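Local coordinates for SusD superfamily protein (Bacteroides vulgatus, PDB 3MYV) that probably binds polysaccharide at the bacterial outer membrane, as a member of the SusD family of glycan-capturing proteins, at residues A[226-231]-A[361-366]; A[336-341]-A[357-362]. All blocks are in the same frame, centred on the assembly; numbering follows the deposited sequence.

In the fold
Contact 1 and contact 2 overlap along helix 350-367, their centres about 9 Å apart, and share Asn361 and Glu362. In contact 2 the helix pairs with helix 334-348, its neighbour in the chain, within the helical TPR-like framework of the SusD family; in contact 1 its last turns hold the loop that follows helix 206-223. Tyr338 joins the two: its CB lies 3.6 Å from Ile363 CG1, and its CZ lies 3.7 Å from Leu228 CD1. Both contacts lie on the same side of the chain's centre, about 20 and 18 Å from it. An ethanediol, probably from the crystallisation liquor, sits at the loop's Tyr229.

Contact 1 of 2, residues A[226-231]-A[361-366]; sequences YALYPH and NEIVKR. With EDO (1,2-ethanediol), chain H.
Arg366, with CG trans to its backbone N (chi1 -172°) and its chain bent at chi2 and chi3, curls its guanidinium toward the carbonyl of Tyr229, while His231, its ring likewise swung trans to N, turns ND1 to the backbone oxygen of Arg366. The pair of bonds fixes the loop after helix 206-223 to the last turns of helix 350-367, in the helical TPR-like part of the SusD fold. Arg366 NH1 donates to Tyr229 O at 2.8 Å, nearly straight at 172°, in the guanidinium plane and on a lone pair of the carbonyl. The methylenes of Arg366 run beside the same oxygen, CD lying 3.1 Å from Tyr229 O. The guanidinium has further partners: Glu247 forms a salt bridge with NH1 and also accepts from Tyr229 N, while NH2 reaches Glu390 and Ser335. These two carboxylates would be expected to balance the arginine's charge and limit its rotation. Leu228 supplies the apolar packing. Its CD1 meets Glu362 CG at 3.7 Å, so the methyl rests on the aliphatic stem of the glutamate, and both its methyls touch Ile363 CD1, the two side chains crossing at about a right angle. Tyr229 sends its ring away from the helix; its OH shares a 2.6 Å hydrogen bond with O1 of an ethanediol, which also bonds to Ala237 O. In the last turn of the helix, His231 ND1 lies 2.9 Å from Arg366 O, the acceptor in the imidazole plane but the donor tilted 30° from the carbonyl plane.

Contact 2 of 2, residues A[336-341]-A[357-362]; sequences EVYLIA and LGYLNE
Tyr338 and Tyr359 carry the aromatic part of this helix-helix contact, a roughly antiparallel, clearly crossed pairing of the successive helices 334-348 and 350-367, as in the helical hairpins of the TPR-like SusD fold. The axes of the short segments come within 8.1 Å and run at 144° to each other. The ring planes are almost perpendicular (86°), with centroids 5.3 Å apart, and the nearest atoms are Tyr338 CE2 and Tyr359 CD1 at 3.6 Å. Tyr359 takes up this position with CG opposite its carbonyl carbon (chi1 -68°), which carries the ring between Tyr338 and Ala341, CD1 nearest the former and CD2 nearest the latter.

Apolar touches complete the fit. Ala341 CB lies 3.6 Å from Tyr359 CD2, its small side chain letting the ring approach helix 334-348. Leu339 CD2 and Leu360 CD1 meet methyl to methyl at 4.1 Å where both side chains also border Glu386 of helix 380-391. The stem of Glu362 adds to the cover of Tyr338, CG lying 3.9 Å from Tyr338 CE2.

The polar bonds lie within one helix or reach outside the pair. Tyr359 OH is hydrogen-bonded to Asp214 of helix 206-223, tying in a third helix. Asn361 ND2 donates to Leu357 O, which also takes the helical bond from Asn361 N on the opposite face of the carbonyl. A leucine in place of Tyr359 would probably leave Asp214 without its hydroxyl partner and Tyr338 without the ring that crosses it. Across the interface, therefore, cohesion rests on shape and van der Waals contact between apolar and aromatic groups, while the hydroxyl of Tyr359 finds its polar partner in Asp214, outside the pair.

Contact 1 of 2, residues A[226-231]-A[361-366]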
ATOM      1  N   TYR A 226     -15.896   6.259 -11.071  1.00 17.09           N
ATOM      2  CA  TYR A 226     -15.622   5.252 -10.055  1.00 16.77           C
ATOM      3  C   TYR A 226     -16.824   5.160  -9.127  1.00 17.47           C
ATOM      4  O   TYR A 226     -17.565   6.140  -8.961  1.00 15.50           O
ATOM      5  CB  TYR A 226     -14.360   5.575  -9.276  1.00 16.55           C
ATOM      6  CG  TYR A 226     -13.156   5.701 -10.146  1.00 16.70           C
ATOM      7  CD1 TYR A 226     -12.382   4.581 -10.482  1.00 15.48           C
ATOM      8  CD2 TYR A 226     -12.778   6.950 -10.664  1.00 18.71           C
ATOM      9  CE1 TYR A 226     -11.253   4.715 -11.286  1.00 17.62           C
ATOM     10  CE2 TYR A 226     -11.667   7.082 -11.476  1.00 20.28           C
ATOM     11  CZ  TYR A 226     -10.910   5.964 -11.791  1.00 19.51           C
ATOM     12  OH  TYR A 226      -9.793   6.089 -12.576  1.00 16.30           O
ATOM     13  N   ALA A 227     -17.050   3.969  -8.574  1.00 16.23           N
ATOM     14  CA  ALA A 227     -18.172   3.720  -7.679  1.00 17.01           C
ATOM     15  C   ALA A 227     -17.869   2.529  -6.780  1.00 18.29           C
ATOM     16  O   ALA A 227     -17.144   1.588  -7.180  1.00 16.17           O
ATOM     17  CB  ALA A 227     -19.451   3.445  -8.503  1.00 18.20           C
ATOM     18  N   LEU A 228     -18.466   2.556  -5.592  1.00 16.96           N
ATOM     19  CA  LEU A 228     -18.315   1.486  -4.621  1.00 17.37           C
ATOM     20  C   LEU A 228     -19.030   0.225  -5.094  1.00 16.06           C
ATOM     21  O   LEU A 228     -20.131   0.295  -5.615  1.00 16.59           O
ATOM     22  CB  LEU A 228     -18.888   1.892  -3.272  1.00 16.19           C
ATOM     23  CG  LEU A 228     -18.158   2.973  -2.513  1.00 19.04           C
ATOM     24  CD1 LEU A 228     -18.950   3.325  -1.257  1.00 15.46           C
ATOM     25  CD2 LEU A 228     -16.722   2.526  -2.192  1.00 13.83           C
ATOM     26  N   TYR A 229     -18.410  -0.928  -4.893  1.00 16.54           N
ATOM     27  CA  TYR A 229     -19.096  -2.224  -5.123  1.00 14.77           C
ATOM     28  C   TYR A 229     -20.253  -2.392  -4.160  1.00 16.73           C
ATOM     29  O   TYR A 229     -20.060  -2.300  -2.958  1.00 15.70           O
ATOM     30  CB  TYR A 229     -18.147  -3.425  -4.939  1.00 16.45           C
ATOM     31  CG  TYR A 229     -16.880  -3.269  -5.724  1.00 14.37           C
ATOM     32  CD1 TYR A 229     -16.931  -3.079  -7.099  1.00 12.56           C
ATOM     33  CD2 TYR A 229     -15.635  -3.267  -5.111  1.00 15.25           C
ATOM     34  CE1 TYR A 229     -15.795  -2.872  -7.824  1.00 11.26           C
ATOM     35  CE2 TYR A 229     -14.471  -3.082  -5.854  1.00 17.19           C
ATOM     36  CZ  TYR A 229     -14.570  -2.887  -7.220  1.00 14.23           C
ATOM     37  OH  TYR A 229     -13.455  -2.637  -7.997  1.00 16.26           O
ATOM     38  N   PRO A 230     -21.462  -2.695  -4.676  1.00 17.77           N
ATOM     39  CA  PRO A 230     -22.595  -3.012  -3.798  1.00 17.18           C
ATOM     40  C   PRO A 230     -22.352  -4.289  -3.016  1.00 16.06           C
ATOM     41  O   PRO A 230     -21.563  -5.157  -3.448  1.00 15.50           O
ATOM     42  CB  PRO A 230     -23.765  -3.242  -4.767  1.00 19.83           C
ATOM     43  CG  PRO A 230     -23.321  -2.785  -6.070  1.00 21.29           C
ATOM     44  CD  PRO A 230     -21.839  -2.654  -6.097  1.00 19.37           C
ATOM     45  N   HIS A 231     -23.039  -4.382  -1.880  1.00 17.88           N
ATOM     46  CA  HIS A 231     -22.989  -5.527  -0.978  1.00 17.51           C
ATOM     47  C   HIS A 231     -23.044  -6.868  -1.762  1.00 19.77           C
ATOM     48  O   HIS A 231     -22.201  -7.751  -1.583  1.00 20.55           O
ATOM     49  CB  HIS A 231     -24.161  -5.427  -0.007  1.00 19.40           C
ATOM     50  CG  HIS A 231     -24.246  -6.561   0.967  1.00 17.14           C
ATOM     51  ND1 HIS A 231     -23.548  -6.576   2.150  1.00 16.07           N
ATOM     52  CD2 HIS A 231     -24.960  -7.712   0.932  1.00 27.59           C
ATOM     53  CE1 HIS A 231     -23.834  -7.686   2.812  1.00 23.38           C
ATOM     54  NE2 HIS A 231     -24.680  -8.397   2.087  1.00 25.30           N
ATOM     55  N   ASN A 361     -20.168   5.353   7.474  1.00 12.83           N
ATOM     56  CA  ASN A 361     -21.391   4.554   7.379  1.00 13.97           C
ATOM     57  C   ASN A 361     -21.611   3.967   6.013  1.00 13.25           C
ATOM     58  O   ASN A 361     -22.136   2.865   5.883  1.00 14.75           O
ATOM     59  CB  ASN A 361     -22.638   5.323   7.830  1.00 11.19           C
ATOM     60  CG  ASN A 361     -22.832   5.232   9.322  1.00 16.87           C
ATOM     61  OD1 ASN A 361     -23.402   4.258   9.813  1.00 16.24           O
ATOM     62  ND2 ASN A 361     -22.305   6.212  10.066  1.00 15.53           N
ATOM     63  N   GLU A 362     -21.226   4.697   4.976  1.00 11.96           N
ATOM     64  CA  GLU A 362     -21.339   4.128   3.629  1.00 13.36           C
ATOM     65  C   GLU A 362     -20.585   2.819   3.503  1.00 12.93           C
ATOM     66  O   GLU A 362     -21.086   1.855   2.884  1.00 15.81           O
ATOM     67  CB  GLU A 362     -20.828   5.093   2.591  1.00 14.80           C
ATOM     68  CG  GLU A 362     -21.295   4.731   1.210  1.00 23.56           C
ATOM     69  CD  GLU A 362     -22.666   5.276   0.911  1.00 39.63           C
ATOM     70  OE1 GLU A 362     -22.878   6.473   1.196  1.00 38.75           O
ATOM     71  OE2 GLU A 362     -23.505   4.519   0.365  1.00 39.91           O
ATOM     72  N   ILE A 363     -19.405   2.752   4.115  1.00 15.21           N
ATOM     73  CA  ILE A 363     -18.577   1.541   4.042  1.00 14.99           C
ATOM     74  C   ILE A 363     -19.132   0.464   4.990  1.00 11.22           C
ATOM     75  O   ILE A 363     -19.180  -0.742   4.655  1.00 11.74           O
ATOM     76  CB  ILE A 363     -17.099   1.854   4.360  1.00 16.53           C
ATOM     77  CG1 ILE A 363     -16.546   2.854   3.322  1.00 17.29           C
ATOM     78  CG2 ILE A 363     -16.253   0.555   4.453  1.00 14.60           C
ATOM     79  CD1 ILE A 363     -16.584   2.374   1.848  1.00 13.56           C
ATOM     80  N   VAL A 364     -19.546   0.888   6.183  1.00 15.41           N
ATOM     81  CA  VAL A 364     -20.105  -0.039   7.170  1.00 13.24           C
ATOM     82  C   VAL A 364     -21.323  -0.737   6.609  1.00 15.19           C
ATOM     83  O   VAL A 364     -21.465  -1.953   6.718  1.00 14.77           O
ATOM     84  CB  VAL A 364     -20.408   0.701   8.482  1.00 13.41           C
ATOM     85  CG1 VAL A 364     -21.285  -0.151   9.440  1.00 13.92           C
ATOM     86  CG2 VAL A 364     -19.064   1.113   9.124  1.00 10.35           C
ATOM     87  N   LYS A 365     -22.206   0.046   5.992  1.00 16.90           N
ATOM     88  CA  LYS A 365     -23.472  -0.471   5.496  1.00 15.05           C
ATOM     89  C   LYS A 365     -23.327  -1.260   4.213  1.00 14.93           C
ATOM     90  O   LYS A 365     -24.138  -2.150   3.937  1.00 16.05           O
ATOM     91  CB  LYS A 365     -24.486   0.666   5.330  1.00 16.14           C
ATOM     92  CG  LYS A 365     -24.857   1.262   6.674  1.00 17.24           C
ATOM     93  CD  LYS A 365     -25.755   2.508   6.549  1.00 19.02           C
ATOM     94  CE  LYS A 365     -26.111   3.036   7.941  1.00 18.52           C
ATOM     95  NZ  LYS A 365     -26.983   4.257   7.870  1.00 23.81           N
ATOM     96  N   ARG A 366     -22.333  -0.924   3.398  1.00 14.87           N
ATOM     97  CA  ARG A 366     -22.051  -1.753   2.229  1.00 14.23           C
ATOM     98  C   ARG A 366     -21.606  -3.136   2.706  1.00 15.19           C
ATOM     99  O   ARG A 366     -21.959  -4.139   2.107  1.00 17.33           O
ATOM    100  CB  ARG A 366     -20.974  -1.134   1.321  1.00 17.46           C
ATOM    101  CG  ARG A 366     -20.786  -1.861  -0.024  1.00 12.17           C
ATOM    102  CD  ARG A 366     -19.776  -2.994   0.054  1.00 13.83           C
ATOM    103  NE  ARG A 366     -18.469  -2.549   0.545  1.00 10.09           N
ATOM    104  CZ  ARG A 366     -17.556  -1.876  -0.165  1.00 13.42           C
ATOM    105  NH1 ARG A 366     -17.759  -1.563  -1.456  1.00 14.44           N
ATOM    106  NH2 ARG A 366     -16.400  -1.529   0.412  1.00 12.72           N
TER
HETATM  107  C1  EDO H 509     -10.939  -4.028  -5.951  1.00 30.33           C
HETATM  108  O1  EDO H 509     -11.036  -3.151  -7.077  1.00 20.17           O
HETATM  109  C2  EDO H 509     -11.593  -5.376  -6.259  1.00 20.99           C
HETATM  110  O2  EDO H 509     -10.859  -6.025  -7.290  1.00 23.09           O

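Contact 2 of 2, residues A[336-341]-A[357-362]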
ATOM      1  N   GLU A 336     -10.758   2.958   0.196  1.00 15.05           N
ATOM      2  CA  GLU A 336      -9.736   3.599   1.036  1.00 15.03           C
ATOM      3  C   GLU A 336     -10.008   5.083   1.226  1.00 13.79           C
ATOM      4  O   GLU A 336      -9.838   5.600   2.333  1.00 11.95           O
ATOM      5  CB  GLU A 336      -8.317   3.414   0.492  1.00 15.80           C
ATOM      6  CG  GLU A 336      -7.260   3.945   1.451  1.00 17.86           C
ATOM      7  CD  GLU A 336      -5.847   4.054   0.860  1.00 14.87           C
ATOM      8  OE1 GLU A 336      -5.626   3.522  -0.237  1.00 13.93           O
ATOM      9  OE2 GLU A 336      -4.972   4.633   1.539  1.00 15.41           O
ATOM     10  N   VAL A 337     -10.407   5.762   0.158  1.00 12.78           N
ATOM     11  CA  VAL A 337     -10.646   7.193   0.208  1.00 14.18           C
ATOM     12  C   VAL A 337     -11.785   7.526   1.188  1.00 14.13           C
ATOM     13  O   VAL A 337     -11.685   8.480   1.973  1.00 12.49           O
ATOM     14  CB  VAL A 337     -10.932   7.772  -1.178  1.00 16.33           C
ATOM     15  CG1 VAL A 337     -11.153   9.300  -1.082  1.00 16.83           C
ATOM     16  CG2 VAL A 337      -9.802   7.439  -2.160  1.00 17.96           C
ATOM     17  N   TYR A 338     -12.842   6.729   1.162  1.00 13.85           N
ATOM     18  CA  TYR A 338     -13.918   6.854   2.150  1.00 14.91           C
ATOM     19  C   TYR A 338     -13.354   6.731   3.573  1.00 15.55           C
ATOM     20  O   TYR A 338     -13.680   7.525   4.452  1.00 15.25           O
ATOM     21  CB  TYR A 338     -15.012   5.808   1.907  1.00 13.54           C
ATOM     22  CG  TYR A 338     -16.015   6.186   0.821  1.00 12.78           C
ATOM     23  CD1 TYR A 338     -15.685   6.128  -0.536  1.00 12.61           C
ATOM     24  CD2 TYR A 338     -17.305   6.575   1.150  1.00 15.38           C
ATOM     25  CE1 TYR A 338     -16.624   6.467  -1.526  1.00 14.31           C
ATOM     26  CE2 TYR A 338     -18.236   6.929   0.177  1.00 17.60           C
ATOM     27  CZ  TYR A 338     -17.890   6.879  -1.153  1.00 14.77           C
ATOM     28  OH  TYR A 338     -18.815   7.207  -2.120  1.00 21.86           O
ATOM     29  N   LEU A 339     -12.503   5.735   3.795  1.00 14.20           N
ATOM     30  CA  LEU A 339     -11.898   5.551   5.124  1.00 14.22           C
ATOM     31  C   LEU A 339     -10.915   6.664   5.481  1.00 13.28           C
ATOM     32  O   LEU A 339     -10.836   7.020   6.653  1.00 13.76           O
ATOM     33  CB  LEU A 339     -11.259   4.172   5.260  1.00 15.11           C
ATOM     34  CG  LEU A 339     -12.272   3.034   5.216  1.00 15.38           C
ATOM     35  CD1 LEU A 339     -11.585   1.696   5.036  1.00 20.16           C
ATOM     36  CD2 LEU A 339     -13.182   3.020   6.448  1.00 21.39           C
ATOM     37  N   ILE A 340     -10.190   7.230   4.500  1.00 13.30           N
ATOM     38  CA  ILE A 340      -9.334   8.409   4.772  1.00 13.18           C
ATOM     39  C   ILE A 340     -10.204   9.612   5.226  1.00 12.50           C
ATOM     40  O   ILE A 340      -9.906  10.283   6.221  1.00 13.61           O
ATOM     41  CB  ILE A 340      -8.476   8.794   3.531  1.00 11.01           C
ATOM     42  CG1 ILE A 340      -7.445   7.678   3.223  1.00 11.86           C
ATOM     43  CG2 ILE A 340      -7.838  10.208   3.746  1.00 12.70           C
ATOM     44  CD1 ILE A 340      -6.743   7.781   1.857  1.00 12.30           C
ATOM     45  N   ALA A 341     -11.278   9.879   4.506  1.00 13.35           N
ATOM     46  CA  ALA A 341     -12.189  10.950   4.923  1.00 13.50           C
ATOM     47  C   ALA A 341     -12.754  10.694   6.342  1.00 14.80           C
ATOM     48  O   ALA A 341     -12.833  11.615   7.175  1.00 13.33           O
ATOM     49  CB  ALA A 341     -13.337  11.096   3.914  1.00 12.22           C
ATOM     50  N   LEU A 357     -18.383  10.804   9.292  1.00 16.71           N
ATOM     51  CA  LEU A 357     -19.263   9.751   9.806  1.00 16.61           C
ATOM     52  C   LEU A 357     -20.160   9.220   8.682  1.00 16.31           C
ATOM     53  O   LEU A 357     -20.436   8.032   8.613  1.00 15.28           O
ATOM     54  CB  LEU A 357     -20.115  10.292  10.944  1.00 15.97           C
ATOM     55  CG  LEU A 357     -21.018   9.308  11.705  1.00 15.17           C
ATOM     56  CD1 LEU A 357     -20.211   8.067  12.148  1.00 12.91           C
ATOM     57  CD2 LEU A 357     -21.677  10.007  12.883  1.00 14.04           C
ATOM     58  N   GLY A 358     -20.629  10.120   7.821  1.00 17.70           N
ATOM     59  CA  GLY A 358     -21.450   9.742   6.670  1.00 15.83           C
ATOM     60  C   GLY A 358     -20.673   8.773   5.775  1.00 15.45           C
ATOM     61  O   GLY A 358     -21.173   7.708   5.383  1.00 14.80           O
ATOM     62  N   TYR A 359     -19.433   9.123   5.485  1.00 15.64           N
ATOM     63  CA  TYR A 359     -18.568   8.255   4.686  1.00 14.50           C
ATOM     64  C   TYR A 359     -18.249   6.922   5.373  1.00 14.10           C
ATOM     65  O   TYR A 359     -18.241   5.863   4.719  1.00 15.50           O
ATOM     66  CB  TYR A 359     -17.292   9.000   4.296  1.00 17.10           C
ATOM     67  CG  TYR A 359     -17.508  10.125   3.321  1.00 13.54           C
ATOM     68  CD1 TYR A 359     -18.280   9.945   2.175  1.00 17.97           C
ATOM     69  CD2 TYR A 359     -16.897  11.354   3.497  1.00 17.50           C
ATOM     70  CE1 TYR A 359     -18.461  10.968   1.279  1.00 17.28           C
ATOM     71  CE2 TYR A 359     -17.070  12.371   2.615  1.00 16.49           C
ATOM     72  CZ  TYR A 359     -17.833  12.184   1.492  1.00 17.55           C
ATOM     73  OH  TYR A 359     -18.004  13.208   0.583  1.00 19.47           O
ATOM     74  N   LEU A 360     -18.005   6.966   6.685  1.00 12.52           N
ATOM     75  CA  LEU A 360     -17.749   5.750   7.442  1.00 12.75           C
ATOM     76  C   LEU A 360     -18.949   4.826   7.278  1.00 13.20           C
ATOM     77  O   LEU A 360     -18.760   3.677   6.951  1.00 11.47           O
ATOM     78  CB  LEU A 360     -17.465   6.048   8.914  1.00 12.99           C
ATOM     79  CG  LEU A 360     -17.221   4.813   9.804  1.00 14.34           C
ATOM     80  CD1 LEU A 360     -15.950   4.004   9.287  1.00 11.99           C
ATOM     81  CD2 LEU A 360     -17.142   5.217  11.232  1.00 16.78           C
ATOM     82  N   ASN A 361     -20.168   5.353   7.474  1.00 12.83           N
ATOM     83  CA  ASN A 361     -21.391   4.554   7.379  1.00 13.97           C
ATOM     84  C   ASN A 361     -21.611   3.967   6.013  1.00 13.25           C
ATOM     85  O   ASN A 361     -22.136   2.865   5.883  1.00 14.75           O
ATOM     86  CB  ASN A 361     -22.638   5.323   7.830  1.00 11.19           C
ATOM     87  CG  ASN A 361     -22.832   5.232   9.322  1.00 16.87           C
ATOM     88  OD1 ASN A 361     -23.402   4.258   9.813  1.00 16.24           O
ATOM     89  ND2 ASN A 361     -22.305   6.212  10.066  1.00 15.53           N
ATOM     90  N   GLU A 362     -21.226   4.697   4.976  1.00 11.96           N
ATOM     91  CA  GLU A 362     -21.339   4.128   3.629  1.00 13.36           C
ATOM     92  C   GLU A 362     -20.585   2.819   3.503  1.00 12.93           C
ATOM     93  O   GLU A 362     -21.086   1.855   2.884  1.00 15.81           O
ATOM     94  CB  GLU A 362     -20.828   5.093   2.591  1.00 14.80           C
ATOM     95  CG  GLU A 362     -21.295   4.731   1.210  1.00 23.56           C
ATOM     96  CD  GLU A 362     -22.666   5.276   0.911  1.00 39.63           C
ATOM     97  OE1 GLU A 362     -22.878   6.473   1.196  1.00 38.75           O
ATOM     98  OE2 GLU A 362     -23.505   4.519   0.365  1.00 39.91           O
TER